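Local coordinates for putative triphosphoribosyl-dephospho-coA synthase (Archaeoglobus fulgidus DSM 4304, PDB 3H9P), which is of unknown function but probably binds ATP and may act as a triphosphoribosyl-dephospho-CoA synthase, at residues 56-61 and 96-101; 77-82 and 240-245; 172-177 and 234-239; 176-181 and 227-232. One frame throughout, in Å; residues are numbered along the deposited sequence.

Interaction 1: 56-61 and 96-101; sequences VHFGAF and LSVLEA
The ring of Phe58 reaches across from the first turn of helix 58-68 and lays its CD1-CE1-CZ side along helix 92-105, where Val98 and Ala101 receive it. With CG anti to the backbone N (chi1 161°), the ring extends away from its own helix rather than folding back on it. The methyl of Ala101 lies in the plane of the ring, at its edge, and its CB is 3.8 Å from Phe58 CE1. Val98 meets the end of the ring instead: its CG1 comes to 4.0 Å from Phe58 CZ, and the two side chains cross at about a right angle. Between these two contacts the ring also meets main-chain atoms of both residues, since Phe58 CE1 lies 3.8 Å from Val98 O and equally 3.8 Å from Ala101 C, both approached obliquely. An alanine in place of Phe58 would remove the whole ring and would probably leave Val98 CG1 and the Ala101 methyl without their aromatic partner. Val44 of helix 36-46 also touches Phe58, while His57, at the N-cap position, turns toward Phe16 and Asp234. No hydrogen bond links the two segments. The contact is therefore one of shape and dispersion, a single aromatic ring set against a small methyl and a branched side chain, with no directional bond between these two segments.

Interaction 2: 77-82 and 240-245; sequences VDIAEA and IFLALA
Between segments 77-82 and 240-245, on helices 76-88 and 230-246, the backbones are nearest at Ile79 and Leu242, whose CA atoms are 7.7 Å apart, and no hydrogen bond passes between them. Ile79 is the central residue: its CA-CB bond points at the other helix, and it meets two successive residues there. Leu242 starts out alongside the interface, but with CG anti to its carbonyl carbon (chi1 -63°) and the chain extended beyond, its CD2 methyl is carried inward to lie 4.1 Å from Ile79 CB. The branch point of the isoleucine, rather than the tip of its longer arm, thus takes this methyl. The gamma-methyl faces the other partner: Ile79 CG2 comes to the rim of the Phe241 ring, near the ring plane, at 4.4 Å from CE2, a looser touch. Other helices take up the remaining sides of the same groups. Leu64, Leu67 and Ile68 of helix 58-68 touch Phe241, and Leu67 reaches Ile79 as well; Ser157 and Ala161 of helix 155-167 touch Leu242. Aliphatic and aromatic side chains meeting in this way, with several helices converging on the same few residues, are what is expected of the interior of an all-helical domain.

Interaction 3: 172-177 and 234-239; sequences KAVVEL and DLTASS
Two helices of the all-alpha fold, 171-182 and 230-246, pack here at a steep slant, nearer antiparallel than parallel, their short segments running at 135° to one another with axes 10.4 Å apart at closest approach. Leu177 and Thr236 mark the nearest backbones, with CA atoms 6.7 Å apart. Leu177 sends its CD2 methyl against Ser239, where it presses on CB at 3.5 Å, tighter than usual for two carbons. The serine offers this carbon to the leucine, while its OG has two carbonyl oxygens within reach, Leu235 O on its own helix and Ser157 O, for its one proton. CG of Leu177 stands anti to the backbone N (chi1 -179°), which extends the side chain toward the other helix. The Thr236 methyl packs as well: CG2 meets Val174 CG1 at 3.9 Å, the two side chains crossing at a slant, and lies 4.2 Å from Leu177 CD2. Its hydroxyl faces a different partner, OG1 being hydrogen-bonded to Ile232 O on its own helix, which leaves the methyl to do the packing. Helix 155-167 flanks the pair, with Leu164 against Ala173 and Leu177, while Leu63 of helix 58-68 touches Asp234, Leu235 and Ser238, and Trp248 touches Ala173 and Val174.

Interaction 4: 176-181 and 227-232; sequences ELYYHL and ANPGTI
Tyr178 has CG anti to its own N (chi1 176°), which swings the ring from helix 171-182 toward the start of helix 230-246; Ile232 CG2, likewise anti to its N, is the methyl that faces the tyrosine. The contact thus joins a helix flank to a helix N-terminus in this all-helical fold, with Pro229 at the N-cap position and at the centre of an inverse gamma turn. Ile232 fills the angle between two residues of the other helix. Its CG2 lies 3.8 Å from Tyr178 CE1, approached obliquely, and 3.7 Å from Leu181 CB; the same methyl comes to 3.7 Å from Tyr178 O. Ring and isoleucine cross at about a right angle. Leu181 and Ile232 also have the nearest backbones, their CA atoms 6.1 Å apart. Neighbouring residues complete the site: Thr236 touches both Tyr178 and Leu181, Leu222 of helix 212-225 touches Pro229, and Asp187 accepts hydrogen bonds from Thr231 OG1 and Ile232 N at the helix start. Replacing Tyr178 by an alanine would take away both ring and hydroxyl, and Ile232 and Pro229 would probably be left without their cover on this side. At the far end of the ring the tyrosine and proline side chains cross at about a right angle, and Tyr178 OH ends 3.4 Å from Pro229 CG.

How the interactions relate
All four contacts are buried and chiefly apolar, without a hydrogen bond between their segments, yet they differ in partners. Interactions 2, 3 and 4 all use helix 230-246, and interactions 3 and 4 also share helix 171-182, with Glu176 and Leu177 in both; their centres are 8 Å apart. Interaction 1 involves a different pair of helices and lies on the opposite side of the chain's centre from interactions 3 and 4, though Asp234 touches its Gly59 and Ala60. Interaction 4 lies at the N-terminal end of helix 230-246, where a proline and a phenol oxygen enter; further along, aliphatic groups carry interactions 2 and 3, joined by Phe241 in one and by threonine and serine carbons in the other.

Interaction 1: 56-61 and 96-101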
loop_
_atom_site.group_PDB
_atom_site.type_symbol
_atom_site.label_atom_id
_atom_site.label_comp_id
_atom_site.label_asym_id
_atom_site.label_seq_id
_atom_site.Cartn_x
_atom_site.Cartn_y
_atom_site.Cartn_z
ATOM N N VAL A 56 0.509 -0.750 -21.162
ATOM C CA VAL A 56 0.776 -1.974 -20.378
ATOM C C VAL A 56 -0.450 -2.743 -19.819
ATOM O O VAL A 56 -0.773 -3.832 -20.303
ATOM C CB VAL A 56 1.781 -1.684 -19.261
ATOM N N HIS A 57 -1.114 -2.182 -18.806
ATOM C CA HIS A 57 -2.258 -2.827 -18.107
ATOM C C HIS A 57 -1.805 -4.098 -17.378
ATOM O O HIS A 57 -2.251 -5.229 -17.676
ATOM C CB HIS A 57 -3.439 -3.116 -19.052
ATOM C CG HIS A 57 -3.785 -1.982 -19.976
ATOM N ND1 HIS A 57 -3.435 -1.975 -21.311
ATOM C CD2 HIS A 57 -4.473 -0.837 -19.763
ATOM C CE1 HIS A 57 -3.889 -0.873 -21.879
ATOM N NE2 HIS A 57 -4.520 -0.162 -20.963
ATOM N N PHE A 58 -0.878 -3.897 -16.446
ATOM C CA PHE A 58 -0.285 -4.978 -15.672
ATOM C C PHE A 58 -1.359 -5.798 -14.950
ATOM O O PHE A 58 -1.270 -7.035 -14.866
ATOM C CB PHE A 58 0.725 -4.383 -14.660
ATOM C CG PHE A 58 1.063 -5.301 -13.539
ATOM C CD1 PHE A 58 2.078 -6.240 -13.681
ATOM C CD2 PHE A 58 0.334 -5.251 -12.347
ATOM C CE1 PHE A 58 2.383 -7.115 -12.649
ATOM C CE2 PHE A 58 0.612 -6.118 -11.319
ATOM C CZ PHE A 58 1.653 -7.067 -11.467
ATOM N N GLY A 59 -2.374 -5.099 -14.433
ATOM C CA GLY A 59 -3.432 -5.700 -13.627
ATOM C C GLY A 59 -4.298 -6.614 -14.447
ATOM O O GLY A 59 -4.713 -7.669 -13.977
ATOM N N ALA A 60 -4.554 -6.223 -15.699
ATOM C CA ALA A 60 -5.298 -7.096 -16.600
ATOM C C ALA A 60 -4.608 -8.467 -16.684
ATOM O O ALA A 60 -5.275 -9.512 -16.497
ATOM C CB ALA A 60 -5.469 -6.465 -17.939
ATOM N N PHE A 61 -3.280 -8.465 -16.885
ATOM C CA PHE A 61 -2.492 -9.736 -16.958
ATOM C C PHE A 61 -2.434 -10.547 -15.692
ATOM O O PHE A 61 -2.440 -11.816 -15.705
ATOM C CB PHE A 61 -1.059 -9.441 -17.414
ATOM C CG PHE A 61 -0.979 -8.850 -18.802
ATOM C CD1 PHE A 61 -1.823 -9.309 -19.822
ATOM C CD2 PHE A 61 -0.030 -7.909 -19.100
ATOM C CE1 PHE A 61 -1.733 -8.831 -21.093
ATOM C CE2 PHE A 61 0.079 -7.402 -20.391
ATOM C CZ PHE A 61 -0.794 -7.872 -21.393
ATOM N N LEU A 96 7.841 -13.629 -6.992
ATOM C CA LEU A 96 9.026 -12.916 -7.447
ATOM C C LEU A 96 8.889 -12.487 -8.924
ATOM O O LEU A 96 9.181 -11.343 -9.273
ATOM C CB LEU A 96 10.293 -13.794 -7.230
ATOM C CG LEU A 96 10.763 -14.004 -5.783
ATOM C CD1 LEU A 96 12.004 -14.933 -5.655
ATOM C CD2 LEU A 96 11.068 -12.666 -5.106
ATOM N N SER A 97 8.452 -13.413 -9.781
ATOM C CA SER A 97 8.113 -13.082 -11.157
ATOM C C SER A 97 7.033 -12.007 -11.213
ATOM O O SER A 97 7.149 -11.041 -11.962
ATOM C CB SER A 97 7.596 -14.305 -11.887
ATOM O OG SER A 97 8.644 -15.216 -12.084
ATOM N N VAL A 98 5.995 -12.155 -10.407
ATOM C CA VAL A 98 4.965 -11.154 -10.466
ATOM C C VAL A 98 5.510 -9.774 -10.064
ATOM O O VAL A 98 5.213 -8.774 -10.734
ATOM C CB VAL A 98 3.727 -11.567 -9.664
ATOM C CG1 VAL A 98 2.760 -10.401 -9.481
ATOM C CG2 VAL A 98 3.019 -12.714 -10.385
ATOM N N LEU A 99 6.310 -9.739 -8.995
ATOM C CA LEU A 99 6.962 -8.524 -8.527
ATOM C C LEU A 99 7.886 -7.874 -9.577
ATOM O O LEU A 99 7.810 -6.667 -9.827
ATOM C CB LEU A 99 7.710 -8.806 -7.214
ATOM C CG LEU A 99 8.311 -7.625 -6.447
ATOM C CD1 LEU A 99 7.305 -6.467 -6.301
ATOM C CD2 LEU A 99 8.762 -8.084 -5.070
ATOM N N GLU A 100 8.734 -8.673 -10.211
ATOM C CA GLU A 100 9.500 -8.204 -11.357
ATOM C C GLU A 100 8.622 -7.688 -12.513
ATOM O O GLU A 100 8.945 -6.689 -13.135
ATOM C CB GLU A 100 10.430 -9.300 -11.854
ATOM C CG GLU A 100 11.300 -8.851 -13.019
ATOM C CD GLU A 100 12.079 -9.974 -13.631
ATOM O OE1 GLU A 100 12.225 -11.023 -12.948
ATOM O OE2 GLU A 100 12.559 -9.812 -14.784
ATOM N N ALA A 101 7.490 -8.343 -12.776
ATOM C CA ALA A 101 6.566 -7.876 -13.825
ATOM C C ALA A 101 5.986 -6.489 -13.501
ATOM O O ALA A 101 5.809 -5.632 -14.398
ATOM C CB ALA A 101 5.419 -8.914 -14.075
#

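Interaction 2: 77-82 and 240-245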
loop_
_atom_site.group_PDB
_atom_site.type_symbol
_atom_site.label_atom_id
_atom_site.label_comp_id
_atom_site.label_asym_id
_atom_site.label_seq_id
_atom_site.Cartn_x
_atom_site.Cartn_y
_atom_site.Cartn_z
ATOM N N VAL A 77 -17.663 -20.486 -13.615
ATOM C CA VAL A 77 -17.465 -20.825 -12.201
ATOM C C VAL A 77 -16.384 -21.871 -12.011
ATOM O O VAL A 77 -15.597 -21.777 -11.092
ATOM C CB VAL A 77 -18.776 -21.210 -11.495
ATOM C CG1 VAL A 77 -18.516 -22.066 -10.260
ATOM C CG2 VAL A 77 -19.520 -19.955 -11.066
ATOM N N ASP A 78 -16.316 -22.842 -12.906
ATOM C CA ASP A 78 -15.221 -23.804 -12.928
ATOM C C ASP A 78 -13.851 -23.183 -13.147
ATOM O O ASP A 78 -12.879 -23.650 -12.558
ATOM C CB ASP A 78 -15.481 -24.883 -13.962
ATOM C CG ASP A 78 -16.677 -25.702 -13.612
ATOM O OD1 ASP A 78 -16.857 -25.998 -12.396
ATOM O OD2 ASP A 78 -17.468 -26.017 -14.539
ATOM N N ILE A 79 -13.756 -22.151 -13.979
ATOM C CA ILE A 79 -12.439 -21.599 -14.303
ATOM C C ILE A 79 -11.928 -20.868 -13.084
ATOM O O ILE A 79 -10.787 -21.051 -12.641
ATOM C CB ILE A 79 -12.504 -20.592 -15.466
ATOM C CG1 ILE A 79 -13.169 -21.197 -16.717
ATOM C CG2 ILE A 79 -11.092 -19.991 -15.775
ATOM C CD1 ILE A 79 -12.489 -22.353 -17.277
ATOM N N ALA A 80 -12.815 -20.057 -12.512
ATOM C CA ALA A 80 -12.473 -19.207 -11.380
ATOM C C ALA A 80 -11.973 -20.044 -10.192
ATOM O O ALA A 80 -10.922 -19.719 -9.621
ATOM C CB ALA A 80 -13.696 -18.333 -10.980
ATOM N N GLU A 81 -12.723 -21.112 -9.845
ATOM C CA GLU A 81 -12.353 -22.070 -8.789
ATOM C C GLU A 81 -11.014 -22.766 -9.034
ATOM O O GLU A 81 -10.218 -22.915 -8.119
ATOM C CB GLU A 81 -13.459 -23.148 -8.549
ATOM C CG GLU A 81 -13.138 -24.110 -7.379
ATOM C CD GLU A 81 -14.189 -25.216 -7.067
ATOM O OE1 GLU A 81 -15.127 -25.480 -7.877
ATOM O OE2 GLU A 81 -14.062 -25.843 -5.978
ATOM N N ALA A 82 -10.784 -23.213 -10.266
ATOM C CA ALA A 82 -9.552 -23.921 -10.607
ATOM C C ALA A 82 -8.387 -22.953 -10.587
ATOM O O ALA A 82 -7.276 -23.324 -10.219
ATOM C CB ALA A 82 -9.689 -24.573 -11.991
ATOM N N ILE A 240 -15.080 -10.237 -19.232
ATOM C CA ILE A 240 -15.281 -10.620 -20.619
ATOM C C ILE A 240 -14.765 -12.033 -20.834
ATOM O O ILE A 240 -15.443 -12.857 -21.410
ATOM C CB ILE A 240 -14.577 -9.644 -21.629
ATOM C CG1 ILE A 240 -15.241 -8.259 -21.644
ATOM C CG2 ILE A 240 -14.635 -10.207 -23.071
ATOM C CD1 ILE A 240 -14.441 -7.172 -22.383
ATOM N N PHE A 241 -13.558 -12.307 -20.344
ATOM C CA PHE A 241 -12.991 -13.626 -20.460
ATOM C C PHE A 241 -13.908 -14.687 -19.856
ATOM O O PHE A 241 -14.184 -15.686 -20.486
ATOM C CB PHE A 241 -11.562 -13.761 -19.907
ATOM C CG PHE A 241 -10.993 -15.175 -20.116
ATOM C CD1 PHE A 241 -10.516 -15.573 -21.358
ATOM C CD2 PHE A 241 -11.066 -16.130 -19.109
ATOM C CE1 PHE A 241 -10.063 -16.890 -21.592
ATOM C CE2 PHE A 241 -10.613 -17.452 -19.320
ATOM C CZ PHE A 241 -10.119 -17.832 -20.571
ATOM N N LEU A 242 -14.355 -14.489 -18.629
ATOM C CA LEU A 242 -15.310 -15.456 -18.054
ATOM C C LEU A 242 -16.605 -15.587 -18.850
ATOM O O LEU A 242 -17.073 -16.707 -19.092
ATOM C CB LEU A 242 -15.594 -15.165 -16.577
ATOM C CG LEU A 242 -14.336 -15.303 -15.713
ATOM C CD1 LEU A 242 -14.538 -14.862 -14.248
ATOM C CD2 LEU A 242 -13.802 -16.751 -15.793
ATOM N N ALA A 243 -17.166 -14.468 -19.306
ATOM C CA ALA A 243 -18.438 -14.539 -20.041
ATOM C C ALA A 243 -18.288 -15.332 -21.352
ATOM O O ALA A 243 -19.215 -16.086 -21.763
ATOM C CB ALA A 243 -19.012 -13.130 -20.293
ATOM N N LEU A 244 -17.133 -15.134 -22.005
ATOM C CA LEU A 244 -16.764 -15.875 -23.238
ATOM C C LEU A 244 -16.698 -17.367 -23.000
ATOM O O LEU A 244 -17.211 -18.163 -23.807
ATOM C CB LEU A 244 -15.403 -15.432 -23.776
ATOM C CG LEU A 244 -15.332 -14.016 -24.354
ATOM C CD1 LEU A 244 -13.925 -13.717 -24.770
ATOM C CD2 LEU A 244 -16.308 -13.847 -25.540
ATOM N N ALA A 245 -16.076 -17.746 -21.891
ATOM C CA ALA A 245 -15.933 -19.149 -21.601
ATOM C C ALA A 245 -17.263 -19.746 -21.251
ATOM O O ALA A 245 -17.502 -20.900 -21.545
ATOM C CB ALA A 245 -14.946 -19.384 -20.491
#

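Interaction 3: 172-177 and 234-239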
loop_
_atom_site.group_PDB
_atom_site.type_symbol
_atom_site.label_atom_id
_atom_site.label_comp_id
_atom_site.label_asym_id
_atom_site.label_seq_id
_atom_site.Cartn_x
_atom_site.Cartn_y
_atom_site.Cartn_z
ATOM N N LYS A 172 -21.854 -2.493 -26.555
ATOM C CA LYS A 172 -22.794 -1.850 -25.626
ATOM C C LYS A 172 -22.787 -2.462 -24.229
ATOM O O LYS A 172 -22.650 -1.747 -23.232
ATOM C CB LYS A 172 -24.215 -1.914 -26.216
ATOM C CG LYS A 172 -25.369 -1.537 -25.272
ATOM C CD LYS A 172 -25.587 -0.043 -25.263
ATOM C CE LYS A 172 -26.909 0.322 -24.611
ATOM N NZ LYS A 172 -26.849 0.170 -23.127
ATOM N N ALA A 173 -22.930 -3.782 -24.161
ATOM C CA ALA A 173 -22.878 -4.478 -22.891
ATOM C C ALA A 173 -21.553 -4.218 -22.179
ATOM O O ALA A 173 -21.532 -4.056 -20.951
ATOM C CB ALA A 173 -23.084 -5.973 -23.079
ATOM N N VAL A 174 -20.455 -4.204 -22.935
ATOM C CA VAL A 174 -19.125 -4.033 -22.334
ATOM C C VAL A 174 -18.999 -2.638 -21.719
ATOM O O VAL A 174 -18.446 -2.489 -20.622
ATOM C CB VAL A 174 -17.958 -4.287 -23.331
ATOM C CG1 VAL A 174 -16.616 -3.865 -22.707
ATOM C CG2 VAL A 174 -17.890 -5.749 -23.716
ATOM N N VAL A 175 -19.532 -1.632 -22.421
ATOM C CA VAL A 175 -19.612 -0.275 -21.895
ATOM C C VAL A 175 -20.474 -0.252 -20.639
ATOM O O VAL A 175 -20.040 0.212 -19.580
ATOM C CB VAL A 175 -20.222 0.698 -22.924
ATOM C CG1 VAL A 175 -20.264 2.119 -22.360
ATOM C CG2 VAL A 175 -19.424 0.649 -24.204
ATOM N N GLU A 176 -21.695 -0.757 -20.740
ATOM C CA GLU A 176 -22.507 -0.808 -19.546
ATOM C C GLU A 176 -21.760 -1.490 -18.394
ATOM O O GLU A 176 -21.791 -0.978 -17.288
ATOM C CB GLU A 176 -23.905 -1.377 -19.787
ATOM C CG GLU A 176 -24.771 -0.529 -20.743
ATOM C CD GLU A 176 -24.757 0.984 -20.471
ATOM O OE1 GLU A 176 -24.630 1.422 -19.320
ATOM O OE2 GLU A 176 -24.882 1.759 -21.430
ATOM N N LEU A 177 -21.055 -2.592 -18.661
ATOM C CA LEU A 177 -20.250 -3.235 -17.604
ATOM C C LEU A 177 -19.261 -2.261 -16.996
ATOM O O LEU A 177 -19.178 -2.130 -15.788
ATOM C CB LEU A 177 -19.501 -4.489 -18.082
ATOM C CG LEU A 177 -18.666 -5.162 -16.948
ATOM C CD1 LEU A 177 -19.472 -5.378 -15.629
ATOM C CD2 LEU A 177 -18.030 -6.468 -17.335
ATOM N N ASP A 234 -9.282 -3.262 -16.144
ATOM C CA ASP A 234 -8.727 -4.601 -15.860
ATOM C C ASP A 234 -9.847 -5.593 -15.553
ATOM O O ASP A 234 -9.914 -6.662 -16.175
ATOM C CB ASP A 234 -7.687 -4.576 -14.711
ATOM C CG ASP A 234 -6.385 -3.817 -15.098
ATOM O OD1 ASP A 234 -6.138 -3.671 -16.310
ATOM O OD2 ASP A 234 -5.590 -3.381 -14.217
ATOM N N LEU A 235 -10.757 -5.223 -14.634
ATOM C CA LEU A 235 -11.830 -6.117 -14.194
ATOM C C LEU A 235 -12.867 -6.313 -15.279
ATOM O O LEU A 235 -13.567 -7.338 -15.332
ATOM C CB LEU A 235 -12.489 -5.563 -12.933
ATOM C CG LEU A 235 -11.623 -5.680 -11.668
ATOM C CD1 LEU A 235 -12.011 -4.632 -10.610
ATOM C CD2 LEU A 235 -11.688 -7.071 -11.058
ATOM N N THR A 236 -12.977 -5.340 -16.169
ATOM C CA THR A 236 -13.916 -5.485 -17.259
ATOM C C THR A 236 -13.405 -6.599 -18.200
ATOM O O THR A 236 -14.171 -7.405 -18.715
ATOM C CB THR A 236 -14.072 -4.140 -17.950
ATOM O OG1 THR A 236 -14.633 -3.255 -16.995
ATOM C CG2 THR A 236 -14.992 -4.210 -19.206
ATOM N N ALA A 237 -12.097 -6.656 -18.367
ATOM C CA ALA A 237 -11.479 -7.623 -19.247
ATOM C C ALA A 237 -11.568 -9.007 -18.672
ATOM O O ALA A 237 -11.811 -9.950 -19.405
ATOM C CB ALA A 237 -9.993 -7.249 -19.508
ATOM N N SER A 238 -11.330 -9.159 -17.380
ATOM C CA SER A 238 -11.382 -10.500 -16.814
ATOM C C SER A 238 -12.838 -11.030 -16.854
ATOM O O SER A 238 -13.052 -12.231 -17.052
ATOM C CB SER A 238 -10.798 -10.523 -15.404
ATOM O OG SER A 238 -11.544 -9.710 -14.533
ATOM N N SER A 239 -13.813 -10.123 -16.651
ATOM C CA SER A 239 -15.239 -10.440 -16.777
ATOM C C SER A 239 -15.621 -10.909 -18.199
ATOM O O SER A 239 -16.429 -11.816 -18.329
ATOM C CB SER A 239 -16.112 -9.220 -16.426
ATOM O OG SER A 239 -16.054 -8.931 -15.063
#

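Interaction 4: 176-181 and 227-232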
loop_
_atom_site.group_PDB
_atom_site.type_symbol
_atom_site.label_atom_id
_atom_site.label_comp_id
_atom_site.label_asym_id
_atom_site.label_seq_id
_atom_site.Cartn_x
_atom_site.Cartn_y
_atom_site.Cartn_z
ATOM N N GLU A 176 -21.695 -0.757 -20.740
ATOM C CA GLU A 176 -22.507 -0.808 -19.546
ATOM C C GLU A 176 -21.760 -1.490 -18.394
ATOM O O GLU A 176 -21.791 -0.978 -17.288
ATOM C CB GLU A 176 -23.905 -1.377 -19.787
ATOM C CG GLU A 176 -24.771 -0.529 -20.743
ATOM C CD GLU A 176 -24.757 0.984 -20.471
ATOM O OE1 GLU A 176 -24.630 1.422 -19.320
ATOM O OE2 GLU A 176 -24.882 1.759 -21.430
ATOM N N LEU A 177 -21.055 -2.592 -18.661
ATOM C CA LEU A 177 -20.250 -3.235 -17.604
ATOM C C LEU A 177 -19.261 -2.261 -16.996
ATOM O O LEU A 177 -19.178 -2.130 -15.788
ATOM C CB LEU A 177 -19.501 -4.489 -18.082
ATOM C CG LEU A 177 -18.666 -5.162 -16.948
ATOM C CD1 LEU A 177 -19.472 -5.378 -15.629
ATOM C CD2 LEU A 177 -18.030 -6.468 -17.335
ATOM N N TYR A 178 -18.520 -1.564 -17.844
ATOM C CA TYR A 178 -17.477 -0.676 -17.379
ATOM C C TYR A 178 -18.033 0.377 -16.419
ATOM O O TYR A 178 -17.469 0.600 -15.333
ATOM C CB TYR A 178 -16.755 -0.039 -18.573
ATOM C CG TYR A 178 -15.724 0.981 -18.184
ATOM C CD1 TYR A 178 -14.472 0.586 -17.703
ATOM C CD2 TYR A 178 -16.000 2.348 -18.292
ATOM C CE1 TYR A 178 -13.497 1.552 -17.340
ATOM C CE2 TYR A 178 -15.070 3.299 -17.931
ATOM C CZ TYR A 178 -13.816 2.905 -17.456
ATOM O OH TYR A 178 -12.889 3.861 -17.107
ATOM N N TYR A 179 -19.134 1.025 -16.793
ATOM C CA TYR A 179 -19.690 2.062 -15.909
ATOM C C TYR A 179 -20.273 1.508 -14.610
ATOM O O TYR A 179 -20.112 2.113 -13.530
ATOM C CB TYR A 179 -20.599 3.058 -16.649
ATOM C CG TYR A 179 -19.791 3.940 -17.606
ATOM C CD1 TYR A 179 -19.213 5.137 -17.169
ATOM C CD2 TYR A 179 -19.580 3.556 -18.931
ATOM C CE1 TYR A 179 -18.462 5.940 -18.027
ATOM C CE2 TYR A 179 -18.830 4.357 -19.806
ATOM C CZ TYR A 179 -18.262 5.546 -19.335
ATOM O OH TYR A 179 -17.507 6.343 -20.184
ATOM N N HIS A 180 -20.884 0.323 -14.706
ATOM C CA HIS A 180 -21.271 -0.434 -13.538
ATOM C C HIS A 180 -20.105 -0.643 -12.570
ATOM O O HIS A 180 -20.244 -0.380 -11.371
ATOM C CB HIS A 180 -21.780 -1.779 -13.977
ATOM C CG HIS A 180 -22.252 -2.640 -12.858
ATOM N ND1 HIS A 180 -23.441 -2.403 -12.191
ATOM C CD2 HIS A 180 -21.724 -3.765 -12.311
ATOM C CE1 HIS A 180 -23.625 -3.346 -11.281
ATOM N NE2 HIS A 180 -22.598 -4.180 -11.329
ATOM N N LEU A 181 -18.974 -1.168 -13.066
ATOM C CA LEU A 181 -17.843 -1.418 -12.164
ATOM C C LEU A 181 -17.281 -0.072 -11.668
ATOM O O LEU A 181 -16.957 0.080 -10.485
ATOM C CB LEU A 181 -16.772 -2.296 -12.819
ATOM C CG LEU A 181 -17.214 -3.706 -13.263
ATOM C CD1 LEU A 181 -16.157 -4.478 -14.112
ATOM C CD2 LEU A 181 -17.611 -4.514 -12.074
ATOM N N ALA A 227 -6.385 11.168 -13.972
ATOM C CA ALA A 227 -6.917 10.054 -13.189
ATOM C C ALA A 227 -7.409 8.939 -14.100
ATOM O O ALA A 227 -8.464 9.076 -14.693
ATOM C CB ALA A 227 -8.066 10.547 -12.317
ATOM N N ASN A 228 -6.674 7.846 -14.220
ATOM C CA ASN A 228 -7.112 6.755 -15.082
ATOM C C ASN A 228 -7.548 5.562 -14.259
ATOM O O ASN A 228 -6.753 5.022 -13.525
ATOM C CB ASN A 228 -5.996 6.320 -16.033
ATOM C CG ASN A 228 -6.288 4.954 -16.700
ATOM O OD1 ASN A 228 -7.341 4.759 -17.317
ATOM N ND2 ASN A 228 -5.367 4.014 -16.553
ATOM N N PRO A 229 -8.809 5.139 -14.379
ATOM C CA PRO A 229 -9.301 3.995 -13.598
ATOM C C PRO A 229 -8.907 2.653 -14.192
ATOM O O PRO A 229 -9.779 1.863 -14.569
ATOM C CB PRO A 229 -10.817 4.133 -13.668
ATOM C CG PRO A 229 -11.115 5.290 -14.551
ATOM C CD PRO A 229 -9.864 5.731 -15.219
ATOM N N GLY A 230 -7.602 2.390 -14.243
ATOM C CA GLY A 230 -7.057 1.183 -14.865
ATOM C C GLY A 230 -7.594 -0.144 -14.353
ATOM O O GLY A 230 -7.770 -1.086 -15.119
ATOM N N THR A 231 -7.870 -0.224 -13.059
ATOM C CA THR A 231 -8.276 -1.475 -12.441
ATOM C C THR A 231 -9.673 -1.847 -12.881
ATOM O O THR A 231 -9.994 -3.031 -13.017
ATOM C CB THR A 231 -8.268 -1.355 -10.920
ATOM O OG1 THR A 231 -7.061 -0.702 -10.504
ATOM C CG2 THR A 231 -8.375 -2.718 -10.244
ATOM N N ILE A 232 -10.514 -0.835 -13.106
ATOM C CA ILE A 232 -11.870 -1.054 -13.532
ATOM C C ILE A 232 -11.880 -1.675 -14.928
ATOM O O ILE A 232 -12.577 -2.670 -15.176
ATOM C CB ILE A 232 -12.703 0.251 -13.445
ATOM C CG1 ILE A 232 -12.636 0.840 -12.038
ATOM C CG2 ILE A 232 -14.154 0.008 -13.902
ATOM C CD1 ILE A 232 -13.084 -0.161 -10.906
#